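Local coordinates for phenylacetate-coenzyme A ligase (Bacteroides vulgatus, PDB 3LAX), which probably forms the small, mobile C-terminal alpha/beta domain of a ligase of the AMP-binding enzyme family, at residues L23-T36 and M46-D58. Sequence-based numbering, arbitrary orientation.
Sequences LLQFKELGSDYLIT and MTVEVELSQLFTD
Strands 32-36 and 46-52 run antiparallel, their axes 4.6 Å apart at closest approach and 167° between directions, as the arms of a beta hairpin at the centre of the mixed sheet of this AMP-binding C-terminal domain. The pairing is a worked example of a ladder interrupted by a beta bulge: after Thr36-Thr47 and Leu34-Glu49 have each exchanged two backbone bonds, the register slips by two residues between Tyr33-Val50 and Leu29-Leu52. Across the slip, Glu51 N still bonds to Asp32 O, while Glu51 O receives Gly30 N at 2.8 Å from above its carbonyl plane. Ser53 N to Glu28 O then prolongs the ladder past the end of the strand, almost straight at 174°.

The face bearing Tyr33, Ile35, Val48 and Val50 is largely apolar, the Tyr33 hydroxyl bonding to Glu20. In one of its two modelled conformers Val50 sets CG1 4.0 Å from Leu29 CD2, the side chains crossing at about a right angle. From helix 16-24, Leu23 CD1 reaches Val48 CG1, and helix 60-78 covers Leu23 in turn. Ile35 CG2 lies 3.8 Å from CG of Met46, a selenomethionine, with SE close by, and the bend at chi3 (-69°) turns CE back to the same methyl.

Polar groups are bridged by water on the other face, where Leu34 and Glu49 lie side by side: one molecule donates to Leu34 O and Glu49 OE1 and accepts from Thr36 OG1. The carboxylates of Asp32 and Glu51 come within 4.3 Å (OD2 to OE1), a repulsion probably eased by Arg101 and Lys94, their respective salt-bridge partners. A further water donates to both facing oxygens, lying 2.8 Å from Asp32 OD2 and 3.0 Å from Glu51 OE1.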
loop_
_atom_site.group_PDB
_atom_site.type_symbol
_atom_site.label_atom_id
_atom_site.label_comp_id
_atom_site.label_asym_id
_atom_site.label_seq_id
_atom_site.Cartn_x
_atom_site.Cartn_y
_atom_site.Cartn_z
ATOM N N LEU A 23 3.442 2.706 7.056
ATOM C CA LEU A 23 3.135 1.299 7.334
ATOM C C LEU A 23 4.008 0.720 8.438
ATOM O O LEU A 23 3.542 -0.098 9.249
ATOM C CB LEU A 23 3.286 0.456 6.070
ATOM C CG LEU A 23 2.354 0.802 4.908
ATOM C CD1 LEU A 23 2.643 -0.092 3.716
ATOM C CD2 LEU A 23 0.882 0.700 5.352
ATOM N N LEU A 24 5.276 1.113 8.466
ATOM C CA LEU A 24 6.217 0.529 9.421
ATOM C C LEU A 24 5.860 0.783 10.876
ATOM O O LEU A 24 6.273 0.031 11.758
ATOM C CB LEU A 24 7.624 1.049 9.178
ATOM C CG LEU A 24 8.497 0.270 8.213
ATOM C CD1 LEU A 24 9.758 1.077 7.949
ATOM C CD2 LEU A 24 8.825 -1.127 8.762
ATOM N N GLN A 25 5.109 1.841 11.142
ATOM C CA GLN A 25 4.786 2.211 12.520
ATOM C C GLN A 25 3.719 1.323 13.152
ATOM O O GLN A 25 3.556 1.325 14.377
ATOM C CB GLN A 25 4.360 3.681 12.617
ATOM C CG GLN A 25 5.516 4.661 12.803
ATOM C CD GLN A 25 6.374 4.348 14.022
ATOM O OE1 GLN A 25 5.943 4.513 15.167
ATOM N NE2 GLN A 25 7.602 3.903 13.778
ATOM N N PHE A 26 2.993 0.561 12.329
ATOM C CA PHE A 26 1.918 -0.307 12.841
ATOM C C PHE A 26 2.423 -1.658 13.332
ATOM O O PHE A 26 2.955 -2.454 12.549
ATOM C CB PHE A 26 0.843 -0.551 11.778
ATOM C CG PHE A 26 0.015 0.662 11.449
ATOM C CD1 PHE A 26 -1.200 0.877 12.078
ATOM C CD2 PHE A 26 0.463 1.597 10.523
ATOM C CE1 PHE A 26 -1.971 1.979 11.773
ATOM C CE2 PHE A 26 -0.299 2.708 10.214
ATOM C CZ PHE A 26 -1.518 2.909 10.841
ATOM N N LYS A 27 2.248 -1.913 14.629
ATOM C CA LYS A 27 2.681 -3.177 15.204
ATOM C C LYS A 27 1.912 -4.334 14.581
ATOM O O LYS A 27 2.413 -5.449 14.522
ATOM C CB LYS A 27 2.506 -3.172 16.726
ATOM C CG LYS A 27 1.079 -2.961 17.194
ATOM C CD LYS A 27 1.022 -2.740 18.701
ATOM C CE LYS A 27 1.533 -3.953 19.481
ATOM N NZ LYS A 27 3.025 -4.047 19.543
ATOM N N GLU A 28 0.712 -4.049 14.085
ATOM C CA GLU A 28 -0.138 -5.081 13.510
ATOM C C GLU A 28 0.334 -5.539 12.140
ATOM O O GLU A 28 -0.184 -6.515 11.615
ATOM C CB GLU A 28 -1.573 -4.569 13.365
ATOM C CG GLU A 28 -2.221 -4.137 14.672
ATOM C CD GLU A 28 -2.072 -2.640 14.975
ATOM O OE1 GLU A 28 -1.139 -1.971 14.452
ATOM O OE2 GLU A 28 -2.912 -2.144 15.758
ATOM N N LEU A 29 1.275 -4.808 11.542
ATOM C CA LEU A 29 1.703 -5.093 10.174
ATOM C C LEU A 29 3.117 -5.653 10.104
ATOM O O LEU A 29 3.966 -5.343 10.941
ATOM C CB LEU A 29 1.650 -3.819 9.316
ATOM C CG LEU A 29 0.312 -3.091 9.216
ATOM C CD1 LEU A 29 0.474 -1.820 8.350
ATOM C CD2 LEU A 29 -0.775 -3.998 8.645
ATOM N N GLY A 30 3.383 -6.461 9.081
ATOM C CA GLY A 30 4.751 -6.838 8.753
ATOM C C GLY A 30 5.401 -5.735 7.925
ATOM O O GLY A 30 4.758 -4.737 7.603
ATOM N N SER A 31 6.659 -5.921 7.555
ATOM C CA SER A 31 7.379 -4.893 6.804
ATOM C C SER A 31 7.179 -5.004 5.299
ATOM O O SER A 31 7.578 -4.116 4.560
ATOM C CB SER A 31 8.874 -4.986 7.090
ATOM O OG SER A 31 9.402 -6.163 6.515
ATOM N N ASP A 32 6.576 -6.090 4.835
ATOM C CA ASP A 32 6.397 -6.271 3.405
ATOM C C ASP A 32 5.075 -5.750 2.896
ATOM O O ASP A 32 4.015 -6.035 3.459
ATOM C CB ASP A 32 6.587 -7.737 3.020
ATOM C CG ASP A 32 7.992 -8.198 3.285
ATOM O OD1 ASP A 32 8.897 -7.746 2.546
ATOM O OD2 ASP A 32 8.201 -8.961 4.254
ATOM N N TYR A 33 5.155 -4.971 1.825
ATOM C CA TYR A 33 4.006 -4.337 1.223
ATOM C C TYR A 33 4.238 -4.296 -0.282
ATOM O O TYR A 33 5.374 -4.473 -0.767
ATOM C CB TYR A 33 3.845 -2.912 1.764
ATOM C CG TYR A 33 4.991 -2.013 1.355
ATOM C CD1 TYR A 33 4.882 -1.189 0.252
ATOM C CD2 TYR A 33 6.184 -2.005 2.065
ATOM C CE1 TYR A 33 5.937 -0.369 -0.139
ATOM C CE2 TYR A 33 7.241 -1.188 1.690
ATOM C CZ TYR A 33 7.110 -0.380 0.583
ATOM O OH TYR A 33 8.162 0.429 0.189
ATOM N N LEU A 34 3.163 -4.084 -1.022
ATOM C CA LEU A 34 3.252 -3.974 -2.468
ATOM C C LEU A 34 2.249 -2.947 -2.940
ATOM O O LEU A 34 1.072 -3.033 -2.616
ATOM C CB LEU A 34 2.942 -5.321 -3.119
ATOM C CG LEU A 34 2.973 -5.322 -4.647
ATOM C CD1 LEU A 34 4.365 -4.967 -5.156
ATOM C CD2 LEU A 34 2.517 -6.677 -5.179
ATOM N N ILE A 35 2.735 -1.955 -3.678
ATOM C CA ILE A 35 1.886 -0.923 -4.231
ATOM C C ILE A 35 1.629 -1.300 -5.683
ATOM O O ILE A 35 2.571 -1.431 -6.463
ATOM C CB ILE A 35 2.603 0.445 -4.197
ATOM C CG1 ILE A 35 2.976 0.843 -2.760
ATOM C CG2 ILE A 35 1.761 1.514 -4.852
ATOM C CD1 ILE A 35 4.035 1.962 -2.691
ATOM N N THR A 36 0.369 -1.506 -6.047
ATOM C CA THR A 36 0.044 -1.854 -7.428
ATOM C C THR A 36 -0.715 -0.715 -8.091
ATOM O O THR A 36 -1.720 -0.240 -7.560
ATOM C CB THR A 36 -0.796 -3.153 -7.535
ATOM O OG1 THR A 36 -0.059 -4.247 -6.977
ATOM C CG2 THR A 36 -1.109 -3.465 -9.007
HETATM N N MSE A 46 -4.574 3.101 -7.264
HETATM C CA MSE A 46 -3.478 2.560 -6.479
HETATM C C MSE A 46 -4.031 1.609 -5.435
HETATM O O MSE A 46 -4.933 1.975 -4.692
HETATM C CB MSE A 46 -2.701 3.674 -5.765
HETATM C CG MSE A 46 -1.698 3.141 -4.748
HETATM SE SE MSE A 46 -0.747 4.462 -3.680
HETATM C CE MSE A 46 0.328 5.200 -5.095
ATOM N N THR A 47 -3.487 0.397 -5.386
ATOM C CA THR A 47 -3.776 -0.533 -4.302
ATOM C C THR A 47 -2.514 -0.687 -3.465
ATOM O O THR A 47 -1.412 -0.808 -4.008
ATOM C CB THR A 47 -4.213 -1.913 -4.842
ATOM O OG1 THR A 47 -5.403 -1.758 -5.623
ATOM C CG2 THR A 47 -4.487 -2.881 -3.689
ATOM N N VAL A 48 -2.667 -0.656 -2.144
ATOM C CA VAL A 48 -1.560 -0.923 -1.255
ATOM C C VAL A 48 -1.889 -2.191 -0.466
ATOM O O VAL A 48 -2.747 -2.174 0.415
ATOM C CB VAL A 48 -1.279 0.264 -0.303
ATOM C CG1 VAL A 48 -0.136 -0.073 0.651
ATOM C CG2 VAL A 48 -0.967 1.539 -1.107
ATOM N N GLU A 49 -1.214 -3.277 -0.816
ATOM C CA GLU A 49 -1.315 -4.525 -0.061
ATOM C C GLU A 49 -0.216 -4.529 0.989
ATOM O O GLU A 49 0.924 -4.153 0.718
ATOM C CB GLU A 49 -1.116 -5.726 -0.976
ATOM C CG GLU A 49 -2.287 -6.007 -1.892
ATOM C CD GLU A 49 -1.989 -7.106 -2.888
ATOM O OE1 GLU A 49 -1.070 -6.937 -3.718
ATOM O OE2 GLU A 49 -2.672 -8.150 -2.838
ATOM N N VAL A 50 -0.550 -4.942 2.201
ATOM C CA VAL A 50 0.464 -5.062 3.237
ATOM C C VAL A 50 0.193 -6.299 4.068
ATOM O O VAL A 50 -0.957 -6.615 4.393
ATOM C CB VAL A 50 0.583 -3.790 4.124
ATOM C CG1 VAL A 50 -0.759 -3.407 4.716
ATOM C CG2 VAL A 50 1.633 -3.989 5.217
ATOM N N GLU A 51 1.264 -7.014 4.376
ATOM C CA GLU A 51 1.142 -8.221 5.179
ATOM C C GLU A 51 0.833 -7.892 6.622
ATOM O O GLU A 51 1.399 -6.960 7.212
ATOM C CB GLU A 51 2.427 -9.040 5.121
ATOM C CG GLU A 51 2.678 -9.647 3.780
ATOM C CD GLU A 51 3.816 -10.656 3.790
ATOM O OE1 GLU A 51 4.380 -10.928 4.870
ATOM O OE2 GLU A 51 4.150 -11.175 2.705
ATOM N N LEU A 52 -0.047 -8.698 7.204
ATOM C CA LEU A 52 -0.273 -8.642 8.630
ATOM C C LEU A 52 0.913 -9.239 9.362
ATOM O O LEU A 52 1.611 -10.125 8.838
ATOM C CB LEU A 52 -1.527 -9.433 8.982
ATOM C CG LEU A 52 -2.829 -8.831 8.460
ATOM C CD1 LEU A 52 -3.948 -9.863 8.562
ATOM C CD2 LEU A 52 -3.183 -7.563 9.232
ATOM N N SER A 53 1.147 -8.755 10.574
ATOM C CA SER A 53 2.105 -9.386 11.462
ATOM C C SER A 53 1.581 -10.768 11.854
ATOM O O SER A 53 0.368 -10.967 11.956
ATOM C CB SER A 53 2.261 -8.552 12.730
ATOM O OG SER A 53 3.018 -9.272 13.682
ATOM N N GLN A 54 2.477 -11.722 12.082
ATOM C CA GLN A 54 2.026 -13.034 12.548
ATOM C C GLN A 54 1.395 -12.920 13.923
ATOM O O GLN A 54 0.704 -13.832 14.357
ATOM C CB GLN A 54 3.157 -14.065 12.558
ATOM C CG GLN A 54 4.361 -13.665 13.372
ATOM C CD GLN A 54 5.428 -13.014 12.520
ATOM O OE1 GLN A 54 5.181 -11.993 11.872
ATOM N NE2 GLN A 54 6.618 -13.607 12.505
ATOM N N LEU A 55 1.617 -11.798 14.601
ATOM C CA LEU A 55 0.986 -11.543 15.896
ATOM C C LEU A 55 -0.463 -11.057 15.804
ATOM O O LEU A 55 -1.168 -11.043 16.818
ATOM C CB LEU A 55 1.807 -10.531 16.706
ATOM C CG LEU A 55 3.274 -10.895 16.955
ATOM C CD1 LEU A 55 3.926 -9.881 17.892
ATOM C CD2 LEU A 55 3.399 -12.331 17.502
ATOM N N PHE A 56 -0.917 -10.658 14.615
ATOM C CA PHE A 56 -2.277 -10.141 14.480
ATOM C C PHE A 56 -3.267 -11.270 14.213
ATOM O O PHE A 56 -3.253 -11.873 13.143
ATOM C CB PHE A 56 -2.402 -9.097 13.360
ATOM C CG PHE A 56 -3.768 -8.457 13.305
ATOM C CD1 PHE A 56 -4.031 -7.288 14.003
ATOM C CD2 PHE A 56 -4.806 -9.064 12.605
ATOM C CE1 PHE A 56 -5.297 -6.710 13.977
ATOM C CE2 PHE A 56 -6.080 -8.497 12.574
ATOM C CZ PHE A 56 -6.325 -7.314 13.260
ATOM N N THR A 57 -4.127 -11.559 15.185
ATOM C CA THR A 57 -5.178 -12.553 14.998
ATOM C C THR A 57 -6.520 -12.038 15.512
ATOM O O THR A 57 -7.389 -12.822 15.918
ATOM C CB THR A 57 -4.827 -13.873 15.708
ATOM O OG1 THR A 57 -4.639 -13.626 17.108
ATOM C CG2 THR A 57 -3.548 -14.476 15.125
ATOM N N ASP A 58 -6.698 -10.722 15.495
ATOM C CA ASP A 58 -7.920 -10.120 16.025
ATOM C C ASP A 58 -9.095 -10.194 15.052
ATOM O O ASP A 58 -8.931 -10.532 13.875
ATOM C CB ASP A 58 -7.670 -8.670 16.460
ATOM C CG ASP A 58 -6.870 -8.575 17.747
ATOM O OD1 ASP A 58 -6.672 -9.616 18.422
ATOM O OD2 ASP A 58 -6.447 -7.453 18.092
HETATM O O HOH W 1 4.079 -7.371 15.107
HETATM O O HOH W 2 6.165 -8.953 6.195
HETATM O O HOH W 3 -0.743 -4.298 -4.452
HETATM O O HOH W 4 -4.769 -0.886 -8.168
#